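Local coordinates for phosphoserine phosphatase (Thermococcus onnurineus, PDB 4AP9), which probably hydrolyses L-phosphoserine to L-serine and phosphate with the help of magnesium, as the last step of serine biosynthesis, at residues A[152-157]-A[171-176]. Sequence-based numbering, arbitrary orientation.
Sequences FILAMG and MGIAVG
Ala-155 and Gly-157 of strand 153-157 are laced to strand 171-175 by a parallel ladder, the two strand directions differing by 11°. Ala-155 N donates to Met-171 O at 2.9 Å, and Ile-173 N returns a bond to Ala-155 O; Gly-157 N then reaches Ile-173 O, and Val-175 N takes Gly-157 O. The last donor stands 20° off the carbonyl plane. At the other end the bond from Met-171 N to Ile-153 O is weak, 3.3 Å long. CA-H...O contacts run beside the ladder, as from Leu-154 CA to Met-171 O.

Side-chain packing across the pair gathers on the face of Leu-154, Met-156, Met-171 and Ile-173. With CG anti to the backbone N (chi1 163°), Leu-154 sends CD1 over the seam, 3.8 Å from Met-171 CG and 4.0 Å from Ile-173 CD1. Met-156, like Met-171 a selenomethionine, lies alongside Ile-173, its CG 4.1 Å from Ile-173 CB.

Helix 163-168 links the strands in a beta-alpha-beta unit of the Rossmann-like HAD core. Strand 11-15 flanks 153-157, strand 184-186 flanks 171-175, and Leu-192 of helix 189-197 packs on Met-156 and Ile-173.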
loop_
_atom_site.group_PDB
_atom_site.type_symbol
_atom_site.label_atom_id
_atom_site.label_comp_id
_atom_site.label_asym_id
_atom_site.label_seq_id
_atom_site.Cartn_x
_atom_site.Cartn_y
_atom_site.Cartn_z
ATOM N N PHE A 152 -11.150 -0.018 -14.332
ATOM C CA PHE A 152 -12.006 1.170 -14.289
ATOM C C PHE A 152 -13.480 0.822 -14.152
ATOM O O PHE A 152 -13.903 -0.244 -14.560
ATOM C CB PHE A 152 -11.760 2.030 -15.523
ATOM C CG PHE A 152 -10.412 2.686 -15.513
ATOM C CD1 PHE A 152 -10.234 3.900 -14.887
ATOM C CD2 PHE A 152 -9.323 2.066 -16.096
ATOM C CE1 PHE A 152 -8.978 4.514 -14.855
ATOM C CE2 PHE A 152 -8.074 2.664 -16.068
ATOM C CZ PHE A 152 -7.904 3.887 -15.442
ATOM N N ILE A 153 -14.258 1.721 -13.561
ATOM C CA ILE A 153 -15.667 1.437 -13.323
ATOM C C ILE A 153 -16.572 2.592 -13.698
ATOM O O ILE A 153 -16.336 3.732 -13.296
ATOM C CB ILE A 153 -15.902 1.160 -11.840
ATOM C CG1 ILE A 153 -15.119 -0.085 -11.389
ATOM C CG2 ILE A 153 -17.406 1.020 -11.556
ATOM C CD1 ILE A 153 -15.124 -0.263 -9.861
ATOM N N LEU A 154 -17.601 2.296 -14.483
ATOM C CA LEU A 154 -18.694 3.234 -14.676
ATOM C C LEU A 154 -19.854 2.703 -13.835
ATOM O O LEU A 154 -20.270 1.562 -14.016
ATOM C CB LEU A 154 -19.086 3.273 -16.148
ATOM C CG LEU A 154 -20.442 3.887 -16.501
ATOM C CD1 LEU A 154 -20.437 5.398 -16.209
ATOM C CD2 LEU A 154 -20.745 3.617 -17.959
ATOM N N ALA A 155 -20.374 3.520 -12.925
ATOM C CA ALA A 155 -21.474 3.096 -12.073
ATOM C C ALA A 155 -22.724 3.862 -12.446
ATOM O O ALA A 155 -22.669 5.052 -12.752
ATOM C CB ALA A 155 -21.137 3.316 -10.614
HETATM N N MSE A 156 -23.842 3.148 -12.467
HETATM C CA MSE A 156 -25.141 3.737 -12.726
HETATM C C MSE A 156 -26.040 3.297 -11.589
HETATM O O MSE A 156 -26.000 2.133 -11.168
HETATM C CB MSE A 156 -25.683 3.247 -14.066
HETATM C CG MSE A 156 -24.922 3.804 -15.262
HETATM SE SE MSE A 156 -24.998 2.651 -16.829
HETATM C CE MSE A 156 -23.678 1.331 -16.237
ATOM N N GLY A 157 -26.823 4.214 -11.047
ATOM C CA GLY A 157 -27.712 3.828 -9.964
ATOM C C GLY A 157 -28.734 4.895 -9.651
ATOM O O GLY A 157 -28.692 5.988 -10.228
HETATM N N MSE A 171 -16.552 7.055 -13.007
HETATM C CA MSE A 171 -17.574 7.914 -13.574
HETATM C C MSE A 171 -18.886 7.348 -13.060
HETATM O O MSE A 171 -19.100 6.141 -13.121
HETATM C CB MSE A 171 -17.524 7.852 -15.104
HETATM C CG MSE A 171 -18.570 8.709 -15.801
HETATM SE SE MSE A 171 -18.455 8.667 -17.757
HETATM C CE MSE A 171 -16.643 9.323 -17.978
ATOM N N GLY A 172 -19.748 8.208 -12.530
ATOM C CA GLY A 172 -20.993 7.759 -11.946
ATOM C C GLY A 172 -22.170 8.506 -12.537
ATOM O O GLY A 172 -22.079 9.703 -12.780
ATOM N N ILE A 173 -23.259 7.787 -12.800
ATOM C CA ILE A 173 -24.462 8.389 -13.347
ATOM C C ILE A 173 -25.643 8.036 -12.464
ATOM O O ILE A 173 -25.930 6.860 -12.228
ATOM C CB ILE A 173 -24.790 7.866 -14.760
ATOM C CG1 ILE A 173 -23.595 8.050 -15.690
ATOM C CG2 ILE A 173 -26.012 8.589 -15.335
ATOM C CD1 ILE A 173 -23.800 7.445 -17.087
ATOM N N ALA A 174 -26.337 9.065 -11.992
ATOM C CA ALA A 174 -27.575 8.877 -11.241
ATOM C C ALA A 174 -28.784 8.980 -12.163
ATOM O O ALA A 174 -28.750 9.699 -13.156
ATOM C CB ALA A 174 -27.671 9.903 -10.112
ATOM N N VAL A 175 -29.849 8.249 -11.837
ATOM C CA VAL A 175 -31.070 8.285 -12.627
ATOM C C VAL A 175 -32.281 8.768 -11.834
ATOM O O VAL A 175 -32.661 8.152 -10.842
ATOM C CB VAL A 175 -31.425 6.892 -13.148
ATOM C CG1 VAL A 175 -32.682 6.956 -14.009
ATOM C CG2 VAL A 175 -30.252 6.299 -13.927
ATOM N N GLY A 176 -32.890 9.865 -12.276
ATOM C CA GLY A 176 -34.083 10.369 -11.615
ATOM C C GLY A 176 -34.087 11.204 -10.344
ATOM O O GLY A 176 -35.088 11.843 -10.014
#